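Long-range contacts in capsid Protein (Unidentified, PDB 4DMI), which is a phage-derived capsid protein that assembles into pentamers and probably serves as a building block of a viral shell: residues D56-F61 with G171-P176; T75-N80 with G145-A150; G89-R94 with V157-I162; G99-I104 with R151-E156. All coordinates share one frame; numbering follows the deposited sequence.

All four contacts belong to one subunit of the pentamer, and contacts 2, 3 and 4 lie in its main beta sheet. Contact 3 is the most deeply buried, joining strands 83-95 and 158-167 beside a second subunit. Contacts 2 and 4 share strand 147-152, which pairs with 74-77 in one and with 102-107 in the other; both have more open edges, with bridging waters in contact 2 and a sodium ion in contact 4. Contact 1 differs in kind: there the C-terminal tail meets a helix end through a single hydrogen bond from a side-chain amide, and a proline ring. Phe61 and Ile162 connect contacts 1 and 3, while Ala150 and Val159 connect contacts 2 and 3.

Contact 1 of 4, residues D56-F61 with G171-P176; sequences DLQKAF and GNLINP
Gln58 and Leu173 meet nearly at right angles where the C-terminal tail closes against the short helix 55-58; the tail lies beside strand 158-167 of the mixed beta sheet, backbone-bonded there through Ile174 and Ile166. The glutamine leaves the helix with CG anti to its own nitrogen (chi1 -177°) and then bends at chi2, which swings the carboxamide across to the tail. Its NE2 donates to Ile174 O at 2.8 Å, with the acceptor close to the amide plane of Gln58. Seen from the carbonyl, the donor stands 35° above the plane, so the bond does not follow a lone pair. Leu173 flanks the same amide: its CB is 3.8 Å from Gln58 NE2, and its CD2 lies equally near Gln58 OE1. NE2 also donates to Ile166 O, while OE1 accepts from Arg54 of a neighbouring subunit. The flat group is thus gripped at both polar atoms, which should fix its rotation.

Pro176, the last residue of the chain, makes the other half of the contact. Its ring faces the backbone of the helix end, where the chain leaves helical geometry at Lys59, and CD rests 3.5 Å from Gln58 O. Arg164 ties the two segments together from strand 158-167, its NH1 bonding Gln58 O and Ala60 O and its NH2 bonding Ile174 O. Phe84 of another subunit packs on both Leu57 and Pro176, placing this junction at the pentamer interface. On the proline ring, CB lies 4.2 Å from Ala60 CB, while CG approaches Leu57 O to 3.4 Å.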
loop_
_atom_site.group_PDB
_atom_site.type_symbol
_atom_site.label_atom_id
_atom_site.label_comp_id
_atom_site.label_asym_id
_atom_site.label_seq_id
_atom_site.Cartn_x
_atom_site.Cartn_y
_atom_site.Cartn_z
ATOM N N ASP B 56 -10.202 -2.536 5.802
ATOM C CA ASP B 56 -9.923 -1.306 6.515
ATOM C C ASP B 56 -10.902 -1.073 7.672
ATOM O O ASP B 56 -10.495 -0.657 8.753
ATOM C CB ASP B 56 -9.879 -0.105 5.566
ATOM C CG ASP B 56 -11.207 0.159 4.883
ATOM O OD1 ASP B 56 -11.968 -0.795 4.603
ATOM O OD2 ASP B 56 -11.495 1.341 4.612
ATOM N N LEU B 57 -12.179 -1.373 7.448
ATOM C CA LEU B 57 -13.183 -1.254 8.499
ATOM C C LEU B 57 -12.987 -2.322 9.560
ATOM O O LEU B 57 -13.052 -2.039 10.760
ATOM C CB LEU B 57 -14.599 -1.362 7.919
ATOM C CG LEU B 57 -14.965 -0.404 6.784
ATOM C CD1 LEU B 57 -16.394 -0.655 6.318
ATOM C CD2 LEU B 57 -14.780 1.041 7.220
ATOM N N GLN B 58 -12.733 -3.558 9.129
ATOM C CA GLN B 58 -12.619 -4.656 10.082
ATOM C C GLN B 58 -11.468 -4.434 11.062
ATOM O O GLN B 58 -11.546 -4.863 12.219
ATOM C CB GLN B 58 -12.447 -6.004 9.361
ATOM C CG GLN B 58 -12.397 -7.207 10.299
ATOM C CD GLN B 58 -10.980 -7.600 10.698
ATOM O OE1 GLN B 58 -10.044 -7.480 9.899
ATOM N NE2 GLN B 58 -10.815 -8.074 11.934
ATOM N N LYS B 59 -10.413 -3.769 10.597
ATOM C CA LYS B 59 -9.215 -3.545 11.408
ATOM C C LYS B 59 -9.250 -2.266 12.247
ATOM O O LYS B 59 -8.248 -1.906 12.875
ATOM C CB LYS B 59 -7.967 -3.554 10.516
ATOM C CG LYS B 59 -7.739 -4.916 9.871
ATOM C CD LYS B 59 -6.581 -4.903 8.884
ATOM C CE LYS B 59 -5.247 -4.796 9.578
ATOM N NZ LYS B 59 -4.149 -5.065 8.576
ATOM N N ALA B 60 -10.396 -1.586 12.266
ATOM C CA ALA B 60 -10.515 -0.292 12.944
ATOM C C ALA B 60 -10.234 -0.357 14.434
ATOM O O ALA B 60 -10.584 -1.334 15.095
ATOM C CB ALA B 60 -11.896 0.329 12.709
ATOM N N PHE B 61 -9.627 0.696 14.957
ATOM C CA PHE B 61 -9.432 0.850 16.396
ATOM C C PHE B 61 -10.668 1.443 17.059
ATOM O O PHE B 61 -11.328 2.322 16.505
ATOM C CB PHE B 61 -8.233 1.763 16.674
ATOM C CG PHE B 61 -6.909 1.139 16.345
ATOM C CD1 PHE B 61 -6.300 0.258 17.227
ATOM C CD2 PHE B 61 -6.272 1.432 15.148
ATOM C CE1 PHE B 61 -5.072 -0.327 16.921
ATOM C CE2 PHE B 61 -5.051 0.842 14.831
ATOM C CZ PHE B 61 -4.449 -0.031 15.726
ATOM N N GLY B 171 -7.226 -17.672 12.440
ATOM C CA GLY B 171 -7.459 -16.724 11.369
ATOM C C GLY B 171 -8.873 -16.174 11.284
ATOM O O GLY B 171 -9.190 -15.430 10.355
ATOM N N ASN B 172 -9.726 -16.539 12.238
ATOM C CA ASN B 172 -11.077 -15.986 12.285
ATOM C C ASN B 172 -11.031 -14.518 12.673
ATOM O O ASN B 172 -10.455 -14.157 13.703
ATOM C CB ASN B 172 -11.941 -16.762 13.276
ATOM C CG ASN B 172 -12.090 -18.221 12.894
ATOM O OD1 ASN B 172 -12.414 -18.537 11.751
ATOM N ND2 ASN B 172 -11.838 -19.116 13.841
ATOM N N LEU B 173 -11.639 -13.668 11.854
ATOM C CA LEU B 173 -11.570 -12.229 12.075
ATOM C C LEU B 173 -12.386 -11.771 13.276
ATOM O O LEU B 173 -13.486 -12.273 13.534
ATOM C CB LEU B 173 -12.012 -11.471 10.822
ATOM C CG LEU B 173 -11.177 -11.750 9.567
ATOM C CD1 LEU B 173 -11.825 -11.088 8.365
ATOM C CD2 LEU B 173 -9.743 -11.255 9.730
ATOM N N ILE B 174 -11.829 -10.818 14.011
ATOM C CA ILE B 174 -12.517 -10.195 15.141
ATOM C C ILE B 174 -13.171 -8.870 14.754
ATOM O O ILE B 174 -12.511 -7.990 14.198
ATOM C CB ILE B 174 -11.524 -9.965 16.283
ATOM C CG1 ILE B 174 -11.009 -11.319 16.783
ATOM C CG2 ILE B 174 -12.171 -9.157 17.419
ATOM C CD1 ILE B 174 -9.803 -11.234 17.667
ATOM N N ASN B 175 -14.463 -8.728 15.050
ATOM C CA ASN B 175 -15.204 -7.504 14.738
ATOM C C ASN B 175 -14.649 -6.316 15.519
ATOM O O ASN B 175 -14.252 -6.466 16.677
ATOM C CB ASN B 175 -16.684 -7.661 15.090
ATOM C CG ASN B 175 -17.418 -8.623 14.175
ATOM O OD1 ASN B 175 -16.993 -8.884 13.052
ATOM N ND2 ASN B 175 -18.543 -9.150 14.655
ATOM N N PRO B 176 -14.619 -5.130 14.893
ATOM C CA PRO B 176 -14.108 -3.911 15.535
ATOM C C PRO B 176 -15.081 -3.320 16.555
ATOM O O PRO B 176 -16.289 -3.545 16.446
ATOM C CB PRO B 176 -13.924 -2.944 14.359
ATOM C CG PRO B 176 -14.858 -3.441 13.287
ATOM C CD PRO B 176 -14.872 -4.942 13.453
#

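Contact 2 of 4, residues T75-N80 with G145-A150; sequences TTTIAN and GDTLQA
Asp146 receives a CA-H...O contact from Asn80 at its carbonyl, and just before it a water bridges the strands, accepting from Gly145 N and donating to Asn80 O. Thr147 OG1 shares a second water with Asn80 ND2, from which the water accepts; the side chains of Thr147 and Thr77 cross roughly at a right angle, Thr147 CG2 lying 3.8 Å from Thr77 OG1.

At Leu148 the antiparallel ladder is interrupted by a classic beta bulge: Ile78 and Ala79 both face this residue, and their nitrogens share Leu148 O, at 2.8 Å from Ile78 N and 3.2 Å from Ala79 N. Leu148 N returns a bond to Ala79 O. The bulge coincides with the corner that the chain turns at Ile78, whose CG2 lies 4.0 Å from Leu148 CD2.

Gln149 is on the face of Thr77. With chi1 at 67° and an extended chain beyond CG, its amide reaches Thr75, whose CG2 sits 3.6 Å from Gln149 OE1; that oxygen accepts from a water bound to Thr77 OG1, while NE2 is held by Glu105. Ala150 exchanges two backbone bonds with Thr76, and its CB meets Ile78 CD1 at 4.1 Å.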
loop_
_atom_site.group_PDB
_atom_site.type_symbol
_atom_site.label_atom_id
_atom_site.label_comp_id
_atom_site.label_asym_id
_atom_site.label_seq_id
_atom_site.Cartn_x
_atom_site.Cartn_y
_atom_site.Cartn_z
ATOM N N THR B 75 9.248 -2.834 31.278
ATOM C CA THR B 75 8.818 -3.734 30.223
ATOM C C THR B 75 7.326 -3.953 30.371
ATOM O O THR B 75 6.860 -4.360 31.440
ATOM C CB THR B 75 9.532 -5.089 30.311
ATOM O OG1 THR B 75 10.951 -4.886 30.244
ATOM C CG2 THR B 75 9.086 -5.992 29.168
ATOM N N THR B 76 6.584 -3.695 29.299
ATOM C CA THR B 76 5.131 -3.734 29.341
ATOM C C THR B 76 4.563 -4.688 28.301
ATOM O O THR B 76 4.840 -4.568 27.119
ATOM C CB THR B 76 4.549 -2.328 29.156
ATOM O OG1 THR B 76 4.915 -1.528 30.287
ATOM C CG2 THR B 76 3.025 -2.374 29.044
ATOM N N THR B 77 3.770 -5.651 28.753
ATOM C CA THR B 77 3.109 -6.565 27.831
ATOM C C THR B 77 2.029 -5.903 26.989
ATOM O O THR B 77 1.171 -5.182 27.502
ATOM C CB THR B 77 2.530 -7.760 28.590
ATOM O OG1 THR B 77 3.613 -8.487 29.173
ATOM C CG2 THR B 77 1.760 -8.677 27.652
ATOM N N ILE B 78 2.083 -6.145 25.683
ATOM C CA ILE B 78 1.036 -5.709 24.776
ATOM C C ILE B 78 0.014 -6.822 24.590
ATOM O O ILE B 78 -1.198 -6.589 24.680
ATOM C CB ILE B 78 1.639 -5.273 23.427
ATOM C CG1 ILE B 78 2.575 -4.091 23.666
ATOM C CG2 ILE B 78 0.527 -4.961 22.413
ATOM C CD1 ILE B 78 3.425 -3.719 22.457
ATOM N N ALA B 79 0.491 -8.038 24.349
ATOM C CA ALA B 79 -0.398 -9.190 24.323
ATOM C C ALA B 79 0.399 -10.416 24.683
ATOM O O ALA B 79 1.600 -10.471 24.413
ATOM C CB ALA B 79 -1.031 -9.355 22.963
ATOM N N ASN B 80 -0.252 -11.402 25.293
ATOM C CA ASN B 80 0.412 -12.653 25.638
ATOM C C ASN B 80 -0.490 -13.872 25.504
ATOM O O ASN B 80 -0.284 -14.887 26.177
ATOM C CB ASN B 80 1.036 -12.587 27.041
ATOM C CG ASN B 80 0.014 -12.332 28.136
ATOM O OD1 ASN B 80 -1.197 -12.350 27.904
ATOM N ND2 ASN B 80 0.506 -12.104 29.350
ATOM N N GLY B 145 2.351 -19.377 24.557
ATOM C CA GLY B 145 3.615 -19.157 25.227
ATOM C C GLY B 145 4.395 -17.951 24.745
ATOM O O GLY B 145 5.430 -17.620 25.331
ATOM N N ASP B 146 3.902 -17.293 23.695
ATOM C CA ASP B 146 4.557 -16.094 23.159
ATOM C C ASP B 146 4.032 -14.812 23.806
ATOM O O ASP B 146 2.848 -14.704 24.128
ATOM C CB ASP B 146 4.301 -15.948 21.658
ATOM C CG ASP B 146 4.973 -17.000 20.823
ATOM O OD1 ASP B 146 5.843 -17.759 21.328
ATOM O OD2 ASP B 146 4.622 -17.057 19.623
ATOM N N THR B 147 4.911 -13.825 23.958
ATOM C CA THR B 147 4.527 -12.508 24.475
ATOM C C THR B 147 5.032 -11.430 23.528
ATOM O O THR B 147 6.175 -11.481 23.092
ATOM C CB THR B 147 5.126 -12.271 25.872
ATOM O OG1 THR B 147 4.650 -13.277 26.783
ATOM C CG2 THR B 147 4.771 -10.883 26.405
ATOM N N LEU B 148 4.172 -10.469 23.201
ATOM C CA LEU B 148 4.550 -9.277 22.450
ATOM C C LEU B 148 4.649 -8.157 23.471
ATOM O O LEU B 148 3.714 -7.945 24.256
ATOM C CB LEU B 148 3.484 -8.946 21.410
ATOM C CG LEU B 148 3.607 -7.627 20.647
ATOM C CD1 LEU B 148 4.834 -7.626 19.742
ATOM C CD2 LEU B 148 2.329 -7.398 19.860
ATOM N N GLN B 149 5.773 -7.444 23.483
ATOM C CA GLN B 149 6.007 -6.436 24.519
ATOM C C GLN B 149 6.738 -5.190 24.027
ATOM O O GLN B 149 7.407 -5.198 22.992
ATOM C CB GLN B 149 6.764 -7.069 25.703
ATOM C CG GLN B 149 8.187 -7.499 25.348
ATOM C CD GLN B 149 8.857 -8.355 26.420
ATOM O OE1 GLN B 149 8.195 -8.953 27.271
ATOM N NE2 GLN B 149 10.184 -8.404 26.384
ATOM N N ALA B 150 6.568 -4.107 24.773
ATOM C CA ALA B 150 7.307 -2.869 24.556
ATOM C C ALA B 150 8.269 -2.750 25.724
ATOM O O ALA B 150 7.889 -2.966 26.878
ATOM C CB ALA B 150 6.358 -1.704 24.543
HETATM O O HOH W 1 6.374 -8.077 29.248
HETATM O O HOH W 2 0.169 -17.911 25.460
HETATM O O HOH W 3 3.680 -12.742 29.248
#

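Contact 3 of 4, residues G89-R94 with V157-I162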
loop_
_atom_site.group_PDB
_atom_site.type_symbol
_atom_site.label_atom_id
_atom_site.label_comp_id
_atom_site.label_asym_id
_atom_site.label_seq_id
_atom_site.Cartn_x
_atom_site.Cartn_y
_atom_site.Cartn_z
ATOM N N GLY B 89 3.105 2.429 16.052
ATOM C CA GLY B 89 3.595 3.425 16.984
ATOM C C GLY B 89 4.976 3.930 16.665
ATOM O O GLY B 89 5.398 3.876 15.510
ATOM N N ASN B 90 5.661 4.438 17.688
ATOM C CA ASN B 90 6.983 5.053 17.520
ATOM C C ASN B 90 7.916 4.739 18.670
ATOM O O ASN B 90 7.481 4.473 19.802
ATOM C CB ASN B 90 6.884 6.582 17.386
ATOM C CG ASN B 90 6.233 7.024 16.092
ATOM O OD1 ASN B 90 6.833 6.955 15.020
ATOM N ND2 ASN B 90 4.985 7.490 16.188
ATOM N N LEU B 91 9.210 4.782 18.368
ATOM C CA LEU B 91 10.258 4.676 19.374
ATOM C C LEU B 91 11.046 5.970 19.400
ATOM O O LEU B 91 11.190 6.648 18.375
ATOM C CB LEU B 91 11.242 3.571 18.980
ATOM C CG LEU B 91 10.678 2.241 18.482
ATOM C CD1 LEU B 91 11.806 1.387 17.902
ATOM C CD2 LEU B 91 9.986 1.514 19.633
ATOM N N SER B 92 11.633 6.297 20.542
ATOM C CA SER B 92 12.585 7.402 20.618
ATOM C C SER B 92 13.914 7.040 19.973
ATOM O O SER B 92 14.634 6.199 20.507
ATOM C CB SER B 92 12.896 7.716 22.087
ATOM O OG SER B 92 11.734 8.045 22.837
ATOM N N SER B 93 14.289 7.688 18.871
ATOM C CA SER B 93 15.593 7.357 18.293
ATOM C C SER B 93 16.739 7.726 19.209
ATOM O O SER B 93 16.687 8.709 19.956
ATOM C CB SER B 93 15.812 7.997 16.914
ATOM O OG SER B 93 16.194 9.367 17.026
ATOM N N ARG B 94 17.798 6.905 19.157
ATOM C CA ARG B 94 19.052 7.229 19.818
ATOM C C ARG B 94 20.206 6.859 18.895
ATOM O O ARG B 94 20.022 6.133 17.907
ATOM C CB ARG B 94 19.192 6.489 21.158
ATOM C CG ARG B 94 18.144 6.845 22.210
ATOM C CD ARG B 94 18.315 8.271 22.738
ATOM N NE ARG B 94 19.581 8.430 23.451
ATOM C CZ ARG B 94 19.696 8.923 24.678
ATOM N NH1 ARG B 94 18.618 9.312 25.346
ATOM N NH2 ARG B 94 20.890 9.021 25.240
ATOM N N VAL B 157 13.970 7.333 27.212
ATOM C CA VAL B 157 13.424 6.853 25.943
ATOM C C VAL B 157 12.077 6.167 26.124
ATOM O O VAL B 157 11.824 5.550 27.159
ATOM C CB VAL B 157 14.399 5.900 25.208
ATOM C CG1 VAL B 157 15.621 6.654 24.748
ATOM C CG2 VAL B 157 14.797 4.701 26.084
ATOM N N ARG B 158 11.214 6.273 25.115
ATOM C CA ARG B 158 9.872 5.708 25.210
ATOM C C ARG B 158 9.476 4.830 24.027
ATOM O O ARG B 158 10.034 4.937 22.924
ATOM C CB ARG B 158 8.821 6.820 25.406
ATOM C CG ARG B 158 8.938 7.529 26.743
ATOM C CD ARG B 158 7.751 8.429 27.025
ATOM N NE ARG B 158 7.914 9.072 28.330
ATOM C CZ ARG B 158 7.049 8.981 29.335
ATOM N NH1 ARG B 158 5.917 8.303 29.194
ATOM N NH2 ARG B 158 7.306 9.595 30.479
ATOM N N VAL B 159 8.518 3.948 24.273
ATOM C CA VAL B 159 7.856 3.186 23.224
ATOM C C VAL B 159 6.385 3.535 23.330
ATOM O O VAL B 159 5.762 3.281 24.368
ATOM C CB VAL B 159 8.036 1.663 23.408
ATOM C CG1 VAL B 159 7.314 0.897 22.291
ATOM C CG2 VAL B 159 9.518 1.297 23.445
ATOM N N GLN B 160 5.828 4.135 22.285
ATOM C CA GLN B 160 4.438 4.609 22.308
ATOM C C GLN B 160 3.659 4.056 21.135
ATOM O O GLN B 160 4.180 3.944 20.032
ATOM C CB GLN B 160 4.391 6.142 22.282
ATOM C CG GLN B 160 5.057 6.775 23.488
ATOM C CD GLN B 160 5.076 8.286 23.437
ATOM O OE1 GLN B 160 5.071 8.885 22.358
ATOM N NE2 GLN B 160 5.107 8.910 24.603
ATOM N N GLY B 161 2.400 3.712 21.355
ATOM C CA GLY B 161 1.598 3.258 20.243
ATOM C C GLY B 161 0.297 2.617 20.640
ATOM O O GLY B 161 -0.160 2.763 21.781
ATOM N N ILE B 162 -0.302 1.921 19.679
ATOM C CA ILE B 162 -1.554 1.217 19.896
ATOM C C ILE B 162 -1.485 -0.146 19.235
ATOM O O ILE B 162 -0.743 -0.354 18.271
ATOM C CB ILE B 162 -2.762 2.021 19.347
ATOM C CG1 ILE B 162 -2.563 2.382 17.874
ATOM C CG2 ILE B 162 -2.967 3.303 20.140
ATOM C CD1 ILE B 162 -3.726 3.168 17.267
HETATM O O HOH W 4 3.403 6.782 18.632
#
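Gly89 and Gly161 bring their CA atoms to 3.8 Å in a non-hydrogen-bonded pair of two almost exactly antiparallel strands, 175° apart in direction. The approach depends on the missing CB atoms, since one on either glycine would run into the opposite strand; separately, the backbone angles of both would jam a CB against the preceding carbonyl. Asn90 and Gln160 follow as a hydrogen-bonded pair, with Asn90 N 2.8 Å from Gln160 O and a straight return bond from Gln160 N to Asn90 O. Ser92 N then donates to Arg158 O.

In the return direction of this last pair a side chain replaces the carbonyl. Ser92 OG, anti to its carbonyl carbon at chi1 -58°, accepts from Arg158 N at 2.9 Å; the hydroxyl is also bonded to Ile120 O of a neighbouring subunit. On the face of Leu91 and Val159, these two side chains lie side by side and point the same way, Leu91 CD2 resting 3.8 Å from both Val159 methyls. In the conformer described here, one of two, Arg94 lays its aliphatic part across Val157, and its guanidinium pairs with Glu156 and bonds Ser122 of that neighbouring subunit. Arg158 extends to a salt bridge with Asp70. Backbone pairing inside one chain and polar side chains reaching into the next are combined here in an antiparallel strand pair within a mixed beta sheet that borders the pentamer interface.

Contact 4 of 4, residues G99-I104 with R151-E156. With NA (sodium ion), chain H.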
loop_
_atom_site.group_PDB
_atom_site.type_symbol
_atom_site.label_atom_id
_atom_site.label_comp_id
_atom_site.label_asym_id
_atom_site.label_seq_id
_atom_site.Cartn_x
_atom_site.Cartn_y
_atom_site.Cartn_z
ATOM N N GLY B 99 23.250 3.594 25.177
ATOM C CA GLY B 99 22.792 2.549 26.074
ATOM C C GLY B 99 21.292 2.599 26.330
ATOM O O GLY B 99 20.766 1.764 27.065
ATOM N N ALA B 100 20.606 3.565 25.723
ATOM C CA ALA B 100 19.175 3.776 25.963
ATOM C C ALA B 100 18.335 3.034 24.929
ATOM O O ALA B 100 18.300 3.407 23.755
ATOM C CB ALA B 100 18.837 5.276 25.975
ATOM N N ILE B 101 17.671 1.973 25.380
ATOM C CA ILE B 101 16.967 1.039 24.507
ATOM C C ILE B 101 15.462 1.234 24.589
ATOM O O ILE B 101 14.904 1.274 25.682
ATOM C CB ILE B 101 17.287 -0.403 24.926
ATOM C CG1 ILE B 101 18.789 -0.658 24.795
ATOM C CG2 ILE B 101 16.462 -1.406 24.118
ATOM C CD1 ILE B 101 19.237 -2.021 25.325
ATOM N N ALA B 102 14.815 1.355 23.431
ATOM C CA ALA B 102 13.360 1.411 23.323
ATOM C C ALA B 102 12.956 0.537 22.150
ATOM O O ALA B 102 13.260 0.859 20.993
ATOM C CB ALA B 102 12.900 2.832 23.105
ATOM N N VAL B 103 12.309 -0.586 22.438
ATOM C CA VAL B 103 12.045 -1.584 21.407
ATOM C C VAL B 103 10.662 -2.194 21.501
ATOM O O VAL B 103 10.010 -2.156 22.558
ATOM C CB VAL B 103 13.073 -2.749 21.447
ATOM C CG1 VAL B 103 14.486 -2.255 21.131
ATOM C CG2 VAL B 103 13.038 -3.471 22.794
ATOM N N ILE B 104 10.213 -2.747 20.381
ATOM C CA ILE B 104 9.124 -3.715 20.376
ATOM C C ILE B 104 9.787 -5.059 20.181
ATOM O O ILE B 104 10.634 -5.227 19.306
ATOM C CB ILE B 104 8.155 -3.475 19.202
ATOM C CG1 ILE B 104 7.428 -2.134 19.381
ATOM C CG2 ILE B 104 7.147 -4.621 19.085
ATOM C CD1 ILE B 104 6.317 -2.147 20.462
ATOM N N ARG B 151 9.512 -2.400 25.443
ATOM C CA ARG B 151 10.498 -2.284 26.503
ATOM C C ARG B 151 11.360 -1.040 26.335
ATOM O O ARG B 151 11.921 -0.798 25.260
ATOM C CB ARG B 151 11.381 -3.535 26.544
ATOM C CG ARG B 151 12.452 -3.497 27.621
ATOM C CD ARG B 151 13.139 -4.846 27.762
ATOM N NE ARG B 151 13.860 -5.231 26.549
ATOM C CZ ARG B 151 15.139 -4.953 26.320
ATOM N NH1 ARG B 151 15.851 -4.279 27.216
ATOM N NH2 ARG B 151 15.710 -5.353 25.197
ATOM N N SER B 152 11.441 -0.247 27.398
ATOM C CA SER B 152 12.378 0.864 27.511
ATOM C C SER B 152 13.236 0.627 28.740
ATOM O O SER B 152 12.705 0.333 29.821
ATOM C CB SER B 152 11.631 2.184 27.681
ATOM O OG SER B 152 12.473 3.144 28.308
ATOM N N ASN B 153 14.555 0.737 28.602
ATOM C CA ASN B 153 15.443 0.436 29.731
ATOM C C ASN B 153 15.917 1.675 30.473
ATOM O O ASN B 153 16.797 1.592 31.330
ATOM C CB ASN B 153 16.660 -0.374 29.269
ATOM C CG ASN B 153 17.685 0.479 28.535
ATOM O OD1 ASN B 153 17.385 1.584 28.080
ATOM N ND2 ASN B 153 18.906 -0.032 28.427
ATOM N N ASN B 154 15.328 2.818 30.144
ATOM C CA ASN B 154 15.850 4.114 30.580
ATOM C C ASN B 154 14.753 5.171 30.588
ATOM O O ASN B 154 13.915 5.206 29.680
ATOM C CB ASN B 154 16.973 4.542 29.624
ATOM C CG ASN B 154 17.763 5.737 30.132
ATOM O OD1 ASN B 154 17.274 6.867 30.138
ATOM N ND2 ASN B 154 19.003 5.494 30.536
ATOM N N ALA B 155 14.765 6.049 31.591
ATOM C CA ALA B 155 13.745 7.089 31.702
ATOM C C ALA B 155 13.747 8.071 30.533
ATOM O O ALA B 155 12.772 8.793 30.327
ATOM C CB ALA B 155 13.899 7.843 33.018
ATOM N N GLU B 156 14.832 8.095 29.763
ATOM C CA GLU B 156 14.962 9.046 28.656
ATOM C C GLU B 156 14.344 8.604 27.337
ATOM O O GLU B 156 14.230 9.410 26.426
ATOM C CB GLU B 156 16.432 9.410 28.415
ATOM C CG GLU B 156 17.092 10.165 29.574
ATOM C CD GLU B 156 18.513 10.585 29.258
ATOM O OE1 GLU B 156 19.012 10.221 28.172
ATOM O OE2 GLU B 156 19.132 11.274 30.095
HETATM NA NA NA H . 11.429 10.559 30.911
HETATM O O HOH W 5 13.282 11.724 31.374
HETATM O O HOH W 6 11.616 10.407 33.231
#
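Asn153, at chi1 76°, holds its CG between its own nitrogen and carbonyl carbon, which sets the carboxamide alongside the backbone of Gly99-Ile101 as though it were another peptide group. ND2 donates to Gly99 O at 2.9 Å, with the acceptor lying in the amide plane, and OD1 accepts from Ile101 N at 2.7 Å. The two bonds differ in shape: the first runs almost straight from the carbonyl, whereas in the second the donor stands 50° above the carbonyl plane of Asn153. Asn153 N in turn reaches Ile101 O, so one residue contributes three bonds just where the strand pairing ends.

Earlier in the segment, Arg151 and Val103 form a regular antiparallel pair with bonds in both directions. Their side chains run together, and Arg151 NH2 comes within 4.1 Å of Val103 CG2 before the guanidinium is taken up by a salt bridge with Glu105. Beyond the strand, Asn154 OD1 accepts from Glu156 N at 2.8 Å, making an Asx turn. Between them Ala155 directs its carbonyl O to the sodium ion at 2.3 Å; two waters, Glu72 of the same chain, and Glu96 of a neighbouring subunit also bind the ion. Strand 147-152 here pairs with 102-107, which pairs antiparallel with 112-121 on its other edge, while Ala102 and Ile104 pack on Val159 of strand 158-167.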